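Local coordinates for protein hydrolase, haloacid dehalogenase-like family (Porphyromonas gingivalis, PDB 2I6X) that probably acts as a hydrolase of the haloacid dehalogenase superfamily, although its substrate is not established, at residues E23-R26 with R27-I31; A34-E37 with E38-D41; E60-R63 with T64-R68; T75-Q78 with V79-L83; D119-S123 with P124-P128. All coordinates share one frame; numbering follows the deposited sequence.

Contact 1. Residues E23-R26 with R27-I31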
# COMPACT_ATOMS: atom_id res chain seq x y z
N GLU A 23 -11.01 -3.22 -13.15
CA GLU A 23 -11.35 -4.60 -12.87
C GLU A 23 -12.06 -4.74 -11.53
O GLU A 23 -13.13 -5.38 -11.43
CB GLU A 23 -10.11 -5.49 -12.94
CG GLU A 23 -10.33 -6.94 -12.52
CD GLU A 23 -11.39 -7.64 -13.35
OE1 GLU A 23 -11.99 -8.60 -12.81
OE2 GLU A 23 -11.63 -7.24 -14.52
N SER A 24 -11.49 -4.12 -10.49
CA SER A 24 -12.20 -4.03 -9.22
C SER A 24 -13.55 -3.31 -9.37
O SER A 24 -14.53 -3.73 -8.76
CB SER A 24 -11.35 -3.39 -8.15
OG SER A 24 -11.96 -3.53 -6.87
N ILE A 25 -13.63 -2.23 -10.17
CA ILE A 25 -14.92 -1.58 -10.42
C ILE A 25 -15.93 -2.57 -11.04
O ILE A 25 -17.10 -2.58 -10.66
CB ILE A 25 -14.81 -0.31 -11.33
CG1 ILE A 25 -13.86 0.75 -10.76
CG2 ILE A 25 -16.19 0.29 -11.61
CD1 ILE A 25 -14.17 1.28 -9.37
N ARG A 26 -15.45 -3.40 -11.98
CA ARG A 26 -16.27 -4.43 -12.64
C ARG A 26 -16.84 -5.44 -11.64
O ARG A 26 -18.04 -5.73 -11.66
CB ARG A 26 -15.44 -5.15 -13.72
CG ARG A 26 -16.21 -6.05 -14.68
CD ARG A 26 -15.30 -7.12 -15.31
NE ARG A 26 -14.91 -8.17 -14.36
CZ ARG A 26 -14.15 -9.23 -14.66
NH1 ARG A 26 -13.85 -10.12 -13.73
NH2 ARG A 26 -13.69 -9.41 -15.90
N ARG A 27 -15.98 -5.95 -10.75
CA ARG A 27 -16.39 -6.94 -9.75
C ARG A 27 -17.38 -6.35 -8.72
O ARG A 27 -18.40 -6.98 -8.39
CB ARG A 27 -15.16 -7.55 -9.07
CG ARG A 27 -14.24 -8.34 -10.00
CD ARG A 27 -13.10 -9.00 -9.23
NE ARG A 27 -12.12 -9.60 -10.13
CZ ARG A 27 -11.15 -10.45 -9.78
NH1 ARG A 27 -10.98 -10.83 -8.50
NH2 ARG A 27 -10.33 -10.93 -10.71
N PHE A 28 -17.10 -5.12 -8.27
CA PHE A 28 -18.04 -4.42 -7.38
C PHE A 28 -19.43 -4.21 -7.96
O PHE A 28 -20.43 -4.39 -7.27
CB PHE A 28 -17.45 -3.11 -6.86
CG PHE A 28 -16.60 -3.29 -5.64
CD1 PHE A 28 -17.16 -3.79 -4.46
CD2 PHE A 28 -15.24 -2.97 -5.67
CE1 PHE A 28 -16.37 -3.97 -3.32
CE2 PHE A 28 -14.42 -3.14 -4.53
CZ PHE A 28 -14.99 -3.63 -3.35
N LYS A 29 -19.49 -3.83 -9.23
CA LYS A 29 -20.76 -3.70 -9.93
C LYS A 29 -21.50 -5.04 -9.94
O LYS A 29 -22.70 -5.09 -9.66
CB LYS A 29 -20.53 -3.21 -11.36
CG LYS A 29 -20.24 -1.73 -11.44
CD LYS A 29 -19.99 -1.26 -12.85
CE LYS A 29 -19.70 0.23 -12.82
NZ LYS A 29 -19.00 0.68 -14.04
N ALA A 30 -20.79 -6.12 -10.26
CA ALA A 30 -21.41 -7.45 -10.33
C ALA A 30 -22.01 -7.93 -8.98
O ALA A 30 -22.92 -8.74 -8.99
CB ALA A 30 -20.46 -8.48 -10.94
N ILE A 31 -21.52 -7.43 -7.85
CA ILE A 31 -22.16 -7.72 -6.57
C ILE A 31 -23.06 -6.60 -6.03
O ILE A 31 -23.33 -6.54 -4.82
CB ILE A 31 -21.17 -8.15 -5.47
CG1 ILE A 31 -20.08 -7.09 -5.27
CG2 ILE A 31 -20.64 -9.55 -5.78
CD1 ILE A 31 -19.11 -7.34 -4.07
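E23 and R27, one helical turn apart, meet through a close, nearly straight charged bond. OE1 of E23 receives NE of R27 at 2.9 Å with an N-H...O angle of 166°. The oxygen offers its anti lone pair and lies at the edge of the guanidinium, in its plane, while carboxylate and guanidinium stand almost perpendicular (84°). The extended arginine chain carries NE along the helix surface to the acid and leaves NH1 for D81 O on helix 76-83, so NE has a carboxylate partner and NH1 a carbonyl. R26 NH1 reaches the same OE1, with OE2 of E23 over one face of the R26 guanidinium, completing a salt-bridge network, but R26 is modelled in two conformers and its share is doubtful. R26 and R27 bring like charges near each other on this partly exposed side, which the shared E23 carboxylate probably offsets. The buried side of the same turn is packed by uncharged groups. Small S24 lets the F28 ring come close, with OG of S24 3.4 Å from CE2 of F28, and its hydroxyl is bonded to A82 O. Such an amphipathic helix suits the helical cap that HAD proteins of this kind carry between the first two strands of the core; helix 21-30 lies in that region. F28 reaches A82 and L83 on one neighbour and I36 on another, while branched I25 packs on I36 and L40. At the border, CG2 of I25 touches CE of K29 at 3.7 Å; the long aliphatic chain of K29 spans this patch, and its ammonium makes a weak, long ion pair with E37.

Contact 2. Residues A34-E37 with E38-D41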
# COMPACT_ATOMS: atom_id res chain seq x y z
N ALA A 34 -23.25 -0.39 -7.10
CA ALA A 34 -23.44 0.28 -8.38
C ALA A 34 -22.76 1.66 -8.48
O ALA A 34 -22.29 2.06 -9.56
CB ALA A 34 -24.94 0.38 -8.69
N ASP A 35 -22.74 2.38 -7.36
CA ASP A 35 -22.13 3.70 -7.31
C ASP A 35 -20.65 3.57 -6.89
O ASP A 35 -20.07 4.50 -6.33
CB ASP A 35 -22.90 4.60 -6.34
CG ASP A 35 -24.19 5.13 -6.93
OD1 ASP A 35 -24.14 5.93 -7.90
OD2 ASP A 35 -25.27 4.75 -6.43
N ILE A 36 -20.06 2.41 -7.17
CA ILE A 36 -18.69 2.11 -6.75
C ILE A 36 -17.63 3.09 -7.26
O ILE A 36 -16.71 3.44 -6.53
CB ILE A 36 -18.24 0.64 -7.09
CG1 ILE A 36 -16.82 0.38 -6.54
CG2 ILE A 36 -18.34 0.33 -8.59
CD1 ILE A 36 -16.75 0.33 -5.00
N GLU A 37 -17.77 3.51 -8.51
CA GLU A 37 -16.77 4.34 -9.16
C GLU A 37 -16.61 5.67 -8.42
O GLU A 37 -15.50 6.14 -8.20
CB GLU A 37 -17.14 4.53 -10.62
CG GLU A 37 -16.12 5.29 -11.45
CD GLU A 37 -16.11 4.84 -12.90
OE1 GLU A 37 -15.62 5.63 -13.75
OE2 GLU A 37 -16.59 3.71 -13.19
N GLU A 38 -17.73 6.25 -8.00
CA GLU A 38 -17.66 7.46 -7.21
C GLU A 38 -17.24 7.20 -5.76
O GLU A 38 -16.59 8.04 -5.14
CB GLU A 38 -18.94 8.31 -7.34
CG GLU A 38 -19.84 8.38 -6.10
CD GLU A 38 -21.29 8.59 -6.46
OE1 GLU A 38 -21.81 9.72 -6.27
OE2 GLU A 38 -21.90 7.62 -6.95
N MSE A 39 -17.61 6.03 -5.23
CA MSE A 39 -17.22 5.62 -3.87
C MSE A 39 -15.70 5.47 -3.76
O MSE A 39 -15.11 5.77 -2.72
CB MSE A 39 -17.92 4.32 -3.43
CG MSE A 39 -19.38 4.50 -2.95
SE MSE A 39 -19.98 3.18 -1.60
CE MSE A 39 -19.54 1.55 -2.54
N LEU A 40 -15.08 5.02 -4.86
CA LEU A 40 -13.63 4.80 -4.96
C LEU A 40 -12.82 5.99 -5.52
O LEU A 40 -11.62 5.85 -5.74
CB LEU A 40 -13.34 3.55 -5.81
CG LEU A 40 -12.91 2.25 -5.13
CD1 LEU A 40 -13.43 2.12 -3.72
CD2 LEU A 40 -13.27 0.99 -5.94
N ASP A 41 -13.46 7.14 -5.75
CA ASP A 41 -12.78 8.32 -6.29
C ASP A 41 -12.23 9.24 -5.18
O ASP A 41 -12.90 9.46 -4.16
CB ASP A 41 -13.72 9.07 -7.26
CG ASP A 41 -13.52 10.58 -7.23
OD1 ASP A 41 -12.71 11.10 -8.05
OD2 ASP A 41 -14.16 11.27 -6.40
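I36 and L40 meet at a slant one turn apart, CG1 of I36 lying 3.7 Å from CD2 of L40. The end of the isoleucine, CD1, is equally close to that methyl, so CD2 of L40 touches both carbons of the branch. With CG1 anti to its own backbone N (chi1 -176°), I36 sends its longer branch toward the leucine. M39, present as selenomethionine, crosses I36 at about a right angle, and its methyl approaches CD1 of I36; two conformers are modelled, so that touch is less certain. On the outward side D35 and E38 lie alongside each other, and OD1 of D35 comes within 3.0 Å of OE2 of E38. Two acidic oxygens this close would probably repel, which may raise the proton affinity of one of them, and both residues sit on the exposed surface.

Two backbone bonds set the turn from which these side chains project: M39 N to D35 O at 3.1 Å, and L40 N to I36 O at 2.8 Å. Farther out, F49 of helix 48-54 meets I36, M39 and L40, while I25 and F28 of helix 21-30 close on I36. D35 occupies the N-cap position but makes no side-chain capping bond. Apolar residues inward and the acids E37 and E38 outward, with D35 just before them, mark a short amphipathic helix, 36-39, set among the larger helices of what is probably the HAD cap.

Contact 3. Residues E60-R63 with T64-R68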
# COMPACT_ATOMS: atom_id res chain seq x y z
N GLU A 60 -15.63 -6.04 9.43
CA GLU A 60 -17.03 -6.37 9.74
C GLU A 60 -17.96 -5.17 9.68
O GLU A 60 -19.07 -5.26 9.14
CB GLU A 60 -17.13 -7.05 11.12
CG GLU A 60 -18.54 -7.10 11.75
CD GLU A 60 -19.20 -8.48 11.73
OE1 GLU A 60 -20.11 -8.70 12.57
OE2 GLU A 60 -18.84 -9.34 10.89
N GLU A 61 -17.50 -4.06 10.26
CA GLU A 61 -18.27 -2.82 10.29
C GLU A 61 -18.47 -2.20 8.90
O GLU A 61 -19.58 -1.75 8.58
CB GLU A 61 -17.62 -1.80 11.24
CG GLU A 61 -17.79 -2.14 12.72
CD GLU A 61 -17.08 -1.14 13.62
OE1 GLU A 61 -15.91 -0.79 13.33
OE2 GLU A 61 -17.70 -0.70 14.61
N PHE A 62 -17.42 -2.19 8.08
CA PHE A 62 -17.47 -1.67 6.71
C PHE A 62 -18.43 -2.46 5.82
O PHE A 62 -19.18 -1.88 5.01
CB PHE A 62 -16.05 -1.65 6.12
CG PHE A 62 -16.00 -1.61 4.62
CD1 PHE A 62 -16.02 -0.39 3.93
CD2 PHE A 62 -15.87 -2.81 3.88
CE1 PHE A 62 -15.94 -0.34 2.52
CE2 PHE A 62 -15.80 -2.80 2.45
CZ PHE A 62 -15.81 -1.56 1.77
N ARG A 63 -18.43 -3.77 5.97
CA ARG A 63 -19.26 -4.61 5.15
C ARG A 63 -20.73 -4.51 5.54
O ARG A 63 -21.62 -4.48 4.68
CB ARG A 63 -18.75 -6.05 5.23
CG ARG A 63 -19.34 -6.98 4.19
CD ARG A 63 -18.56 -8.27 4.09
NE ARG A 63 -17.82 -8.60 5.31
CZ ARG A 63 -18.32 -9.26 6.34
NH1 ARG A 63 -19.59 -9.65 6.30
NH2 ARG A 63 -17.58 -9.50 7.42
N THR A 64 -20.98 -4.43 6.85
CA THR A 64 -22.31 -4.19 7.37
C THR A 64 -22.86 -2.89 6.78
O THR A 64 -23.98 -2.85 6.27
CB THR A 64 -22.30 -4.12 8.92
OG1 THR A 64 -21.83 -5.37 9.45
CG2 THR A 64 -23.71 -3.84 9.48
N GLU A 65 -22.07 -1.81 6.86
CA GLU A 65 -22.52 -0.53 6.32
C GLU A 65 -22.67 -0.55 4.80
O GLU A 65 -23.59 0.08 4.27
CB GLU A 65 -21.62 0.62 6.78
CG GLU A 65 -21.62 0.85 8.27
CD GLU A 65 -23.03 0.97 8.80
OE1 GLU A 65 -23.54 -0.03 9.37
OE2 GLU A 65 -23.63 2.05 8.63
N LEU A 66 -21.78 -1.26 4.11
CA LEU A 66 -21.82 -1.34 2.65
C LEU A 66 -23.07 -2.10 2.19
O LEU A 66 -23.70 -1.73 1.21
CB LEU A 66 -20.57 -2.05 2.09
CG LEU A 66 -19.86 -1.56 0.82
CD1 LEU A 66 -19.11 -2.71 0.14
CD2 LEU A 66 -20.73 -0.85 -0.21
N SER A 67 -23.37 -3.19 2.90
CA SER A 67 -24.60 -3.95 2.71
C SER A 67 -25.84 -3.05 2.87
O SER A 67 -26.70 -3.02 1.99
CB SER A 67 -24.67 -5.09 3.72
OG SER A 67 -23.67 -6.06 3.46
N ARG A 68 -25.90 -2.30 3.97
CA ARG A 68 -26.98 -1.34 4.20
C ARG A 68 -27.05 -0.36 3.03
O ARG A 68 -28.13 -0.08 2.53
CB ARG A 68 -26.74 -0.60 5.53
CG ARG A 68 -27.89 0.32 6.04
CD ARG A 68 -27.47 1.13 7.31
NE ARG A 68 -26.53 0.35 8.14
CZ ARG A 68 -26.88 -0.58 9.03
NH1 ARG A 68 -28.16 -0.85 9.27
NH2 ARG A 68 -25.94 -1.25 9.71
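T64 turns OG1 beside its backbone N and away from its carbonyl carbon (chi1 -61°), and S67 sets OG in the same way (chi1 -67°); each hydroxyl thereby folds back onto the carbonyl one turn earlier. OG1 of T64 gives its proton to E60 O at 2.8 Å, and OG of S67 does so to R63 O at 2.9 Å. Both carbonyls also keep their normal helical bond, from T64 N and S67 N, and in each case the amide and the hydroxyl arrive from opposite faces of the carbonyl plane. The hydroxyl of S67 lies above the carbonyl plane of R63 rather than on a lone pair, and it takes a further bond from L74 N just beyond the helix. Small hydroxyl residues suit these places because a short hydroxyl can bond back to its own helix. Both segments belong to helix 59-70, an amphipathic member of the helical region that probably forms the cap, as in HAD relatives. Its inward side carries F62 and L66, which lie side by side pointing the same way, CZ of F62 3.9 Å from CD1 of L66. The F62 ring also meets F49 edge-to-face and touches V79, so it joins three helices. Charged side chains flank this apolar side: NH2 of R68 holds OE1 of E65 at 2.7 Å, the oxygen lying in the guanidinium plane and approached from its syn side. R63 turns its guanidinium to E59 for a salt bridge and has only a long one with E60.

Contact 4. Residues T75-Q78 with V79-L83; sequences TYQQ and VYDAL
Y76 and Y80 set their rings nearly parallel, 23° apart, but slid so far that they scarcely overlap, with centroids 5.7 Å from each other. The rings touch where CE2 of Y76 lies 3.8 Å from CD1 of Y80, and the hydroxyl oxygen of Y76 is also near CD1. At the edge of the Y80 ring, near its plane, sits Q77 O. Both tyrosines carry CG anti to the backbone N, which lays them along the same side of the helix. The hydroxyl of Y76 is bonded to D119, and its ring meets that of Y116 on helix 115-121, so an aromatic with a polar end serves both packing and bonding. Q77 lies alongside D81 on the exposed flank, while buried V79 packs on helix 59-70 and on Y116, and buried A82 on helix 21-30. At the start of the helix the extended Q78 chain reaches back to T75: T75 N gives its proton to OE1 of Q78 at 2.9 Å, on an amide lone pair, and Q78 N gives its own to OG1 of T75 at 3.1 Å. Threonine at the N-cap and glutamine three residues on thus exchange bonds, the reciprocal pattern of a capping box.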
# COMPACT_ATOMS: atom_id res chain seq x y z
N THR A 75 -20.93 -10.77 1.77
CA THR A 75 -20.08 -11.60 2.61
C THR A 75 -18.63 -11.11 2.53
O THR A 75 -18.24 -10.38 1.59
CB THR A 75 -20.13 -13.07 2.10
OG1 THR A 75 -19.48 -13.16 0.83
CG2 THR A 75 -21.54 -13.52 1.93
N TYR A 76 -17.82 -11.52 3.50
CA TYR A 76 -16.39 -11.31 3.45
C TYR A 76 -15.83 -11.69 2.06
O TYR A 76 -15.14 -10.87 1.41
CB TYR A 76 -15.68 -12.12 4.54
CG TYR A 76 -14.19 -11.94 4.51
CD1 TYR A 76 -13.57 -10.96 5.31
CD2 TYR A 76 -13.39 -12.70 3.66
CE1 TYR A 76 -12.17 -10.78 5.27
CE2 TYR A 76 -12.02 -12.52 3.61
CZ TYR A 76 -11.42 -11.57 4.41
OH TYR A 76 -10.06 -11.42 4.34
N GLN A 77 -16.15 -12.91 1.62
CA GLN A 77 -15.58 -13.51 0.44
C GLN A 77 -15.90 -12.69 -0.80
O GLN A 77 -15.05 -12.48 -1.66
CB GLN A 77 -16.06 -14.97 0.32
CG GLN A 77 -15.43 -15.77 -0.79
CD GLN A 77 -16.19 -15.61 -2.10
OE1 GLN A 77 -17.43 -15.59 -2.11
NE2 GLN A 77 -15.45 -15.48 -3.22
N GLN A 78 -17.13 -12.19 -0.88
CA GLN A 78 -17.56 -11.35 -2.01
C GLN A 78 -16.79 -10.05 -2.14
O GLN A 78 -16.48 -9.64 -3.25
CB GLN A 78 -19.04 -11.02 -1.90
CG GLN A 78 -19.94 -12.16 -2.32
CD GLN A 78 -21.41 -11.83 -2.07
OE1 GLN A 78 -21.79 -11.37 -0.98
NE2 GLN A 78 -22.25 -12.05 -3.07
N VAL A 79 -16.52 -9.40 -1.01
CA VAL A 79 -15.88 -8.09 -1.04
C VAL A 79 -14.40 -8.30 -1.24
O VAL A 79 -13.77 -7.59 -2.03
CB VAL A 79 -16.13 -7.27 0.27
CG1 VAL A 79 -15.34 -5.95 0.26
CG2 VAL A 79 -17.62 -7.00 0.44
N TYR A 80 -13.86 -9.25 -0.50
CA TYR A 80 -12.48 -9.69 -0.67
C TYR A 80 -12.16 -9.95 -2.17
O TYR A 80 -11.20 -9.41 -2.71
CB TYR A 80 -12.26 -10.98 0.13
CG TYR A 80 -10.90 -11.57 -0.10
CD1 TYR A 80 -9.85 -11.27 0.75
CD2 TYR A 80 -10.66 -12.44 -1.18
CE1 TYR A 80 -8.58 -11.82 0.55
CE2 TYR A 80 -9.40 -12.98 -1.40
CZ TYR A 80 -8.36 -12.66 -0.52
OH TYR A 80 -7.09 -13.18 -0.69
N ASP A 81 -12.98 -10.78 -2.81
CA ASP A 81 -12.86 -11.08 -4.23
C ASP A 81 -12.92 -9.85 -5.16
O ASP A 81 -12.17 -9.78 -6.14
CB ASP A 81 -13.95 -12.08 -4.61
CG ASP A 81 -13.97 -12.37 -6.09
OD1 ASP A 81 -13.14 -13.17 -6.55
OD2 ASP A 81 -14.83 -11.80 -6.78
N ALA A 82 -13.81 -8.91 -4.87
CA ALA A 82 -13.89 -7.67 -5.64
C ALA A 82 -12.69 -6.75 -5.40
O ALA A 82 -12.14 -6.18 -6.36
CB ALA A 82 -15.19 -6.93 -5.34
N LEU A 83 -12.28 -6.58 -4.15
CA LEU A 83 -11.12 -5.76 -3.86
C LEU A 83 -9.87 -6.36 -4.51
O LEU A 83 -9.03 -5.66 -5.07
CB LEU A 83 -10.94 -5.57 -2.36
CG LEU A 83 -11.09 -4.18 -1.69
CD1 LEU A 83 -11.24 -2.94 -2.61
CD2 LEU A 83 -12.14 -4.22 -0.61
O HOH W 1 -16.80 -10.42 -6.16

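Contact 5. Residues D119-S123 with P124-P128; sequences DLAMS and PRFLP
F126 turns the face of its ring to A121, whose CA stands 4.0 Å from the ring centroid and 24° off the ring normal. This is a CH-pi contact, offset toward the rim, and the small alanine allows the ring to approach the helix backbone itself. L120 crosses the F126 side chain at about a right angle, and its CG comes 4.1 Å from CD1 of F126. With chi1 at 180°, the phenylalanine carries its ring away from its own backbone N and back over the last turn of the helix. A second aromatic, F95, meets the F126 ring almost perpendicularly, and I90 of the strand 87-90 packs against it too. The chain reverses between the helix end and F126 in a type I beta turn from S123, where P124 takes the second place, a site whose phi suits the proline ring. This turn leads out of helix 115-121, the helix that joins the parallel core strands 106-111 and 139-142 of the HAD fold. S123 makes the polar bonds of the turn. Its OG sits between its backbone N and carbonyl carbon, giving its proton to L120 O at 2.8 Å and accepting R125 N at 3.2 Å, an ST turn at the start of the beta turn. L120 O receives a second bond from S123 N at 3.1 Å, so L120 O, near the helix end, has two donors. A water lies across the turn, donating to S123 O and accepting L127 N.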
# COMPACT_ATOMS: atom_id res chain seq x y z
N ASP A 119 -4.73 -9.65 4.61
CA ASP A 119 -4.96 -11.08 4.72
C ASP A 119 -4.23 -11.83 3.58
O ASP A 119 -3.59 -12.87 3.82
CB ASP A 119 -6.47 -11.42 4.76
CG ASP A 119 -7.15 -11.02 6.12
OD1 ASP A 119 -6.46 -10.57 7.07
OD2 ASP A 119 -8.40 -11.14 6.23
N LEU A 120 -4.29 -11.31 2.35
CA LEU A 120 -3.60 -11.95 1.23
C LEU A 120 -2.08 -11.89 1.40
O LEU A 120 -1.38 -12.90 1.25
CB LEU A 120 -4.00 -11.34 -0.13
CG LEU A 120 -3.08 -11.82 -1.28
CD1 LEU A 120 -3.09 -13.33 -1.48
CD2 LEU A 120 -3.32 -11.08 -2.59
N ALA A 121 -1.60 -10.70 1.72
CA ALA A 121 -0.18 -10.43 1.88
C ALA A 121 0.50 -11.22 2.99
O ALA A 121 1.70 -11.47 2.92
CB ALA A 121 0.05 -8.93 2.07
N MSE A 122 -0.25 -11.62 4.01
CA MSE A 122 0.32 -12.35 5.12
C MSE A 122 0.05 -13.85 5.03
O MSE A 122 0.24 -14.58 6.00
CB MSE A 122 -0.15 -11.76 6.46
CG MSE A 122 0.21 -10.28 6.63
SE MSE A 122 2.15 -9.95 6.65
CE MSE A 122 2.48 -10.63 8.46
N SER A 123 -0.39 -14.31 3.85
CA SER A 123 -0.58 -15.72 3.58
C SER A 123 0.59 -16.30 2.77
O SER A 123 1.41 -15.54 2.25
CB SER A 123 -1.93 -15.97 2.89
OG SER A 123 -1.88 -15.64 1.53
N PRO A 124 0.69 -17.63 2.70
CA PRO A 124 1.69 -18.23 1.80
C PRO A 124 1.28 -18.25 0.30
O PRO A 124 1.93 -18.91 -0.52
CB PRO A 124 1.86 -19.65 2.35
CG PRO A 124 0.54 -19.97 3.00
CD PRO A 124 -0.03 -18.65 3.49
N ARG A 125 0.24 -17.50 -0.05
CA ARG A 125 -0.24 -17.42 -1.43
C ARG A 125 0.07 -16.06 -2.05
O ARG A 125 -0.34 -15.78 -3.19
CB ARG A 125 -1.75 -17.65 -1.45
CG ARG A 125 -2.14 -18.92 -0.75
CD ARG A 125 -1.24 -20.09 -1.22
NE ARG A 125 -1.78 -21.36 -0.74
CZ ARG A 125 -1.30 -22.55 -1.07
NH1 ARG A 125 -1.88 -23.64 -0.58
NH2 ARG A 125 -0.25 -22.66 -1.89
N PHE A 126 0.78 -15.22 -1.32
CA PHE A 126 1.06 -13.89 -1.82
C PHE A 126 2.08 -13.93 -2.97
O PHE A 126 1.87 -13.29 -3.98
CB PHE A 126 1.50 -12.99 -0.67
CG PHE A 126 1.83 -11.58 -1.08
CD1 PHE A 126 0.90 -10.80 -1.76
CD2 PHE A 126 3.06 -11.02 -0.75
CE1 PHE A 126 1.21 -9.51 -2.12
CE2 PHE A 126 3.38 -9.75 -1.11
CZ PHE A 126 2.46 -8.98 -1.79
N LEU A 127 3.13 -14.74 -2.82
CA LEU A 127 4.24 -14.83 -3.78
C LEU A 127 4.60 -16.27 -4.08
O LEU A 127 4.45 -17.14 -3.21
CB LEU A 127 5.49 -14.14 -3.23
CG LEU A 127 5.56 -12.61 -3.31
CD1 LEU A 127 6.49 -12.07 -2.25
CD2 LEU A 127 6.02 -12.16 -4.69
N PRO A 128 5.12 -16.53 -5.30
CA PRO A 128 5.43 -17.90 -5.65
C PRO A 128 6.36 -18.53 -4.62
O PRO A 128 6.32 -19.74 -4.41
CB PRO A 128 6.14 -17.77 -7.00
CG PRO A 128 5.56 -16.54 -7.59
CD PRO A 128 5.45 -15.60 -6.40
O HOH W 2 3.60 -15.55 -0.01

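In the fold
Contacts 1 to 4 all lie in the helical region between the first two strands of the core, consistent with a HAD cap, while contact 5 ends a helix of the core. Contact 1 is central: its centre lies about 10 Å from those of contacts 2 and 4, and it touches both, through I25 and F28 and through S24 and R27 respectively. Contact 3 touches contact 4 through R63 and F62 and, less certainly, contact 2 through L66 and M39. The probable cap meets the core where Y76 probably bonds D119 and Y80 packs on L120, contacts 4 and 5 being about 16 Å apart between centres. The centres of contacts 2 and 5 lie farthest apart, about 27 Å.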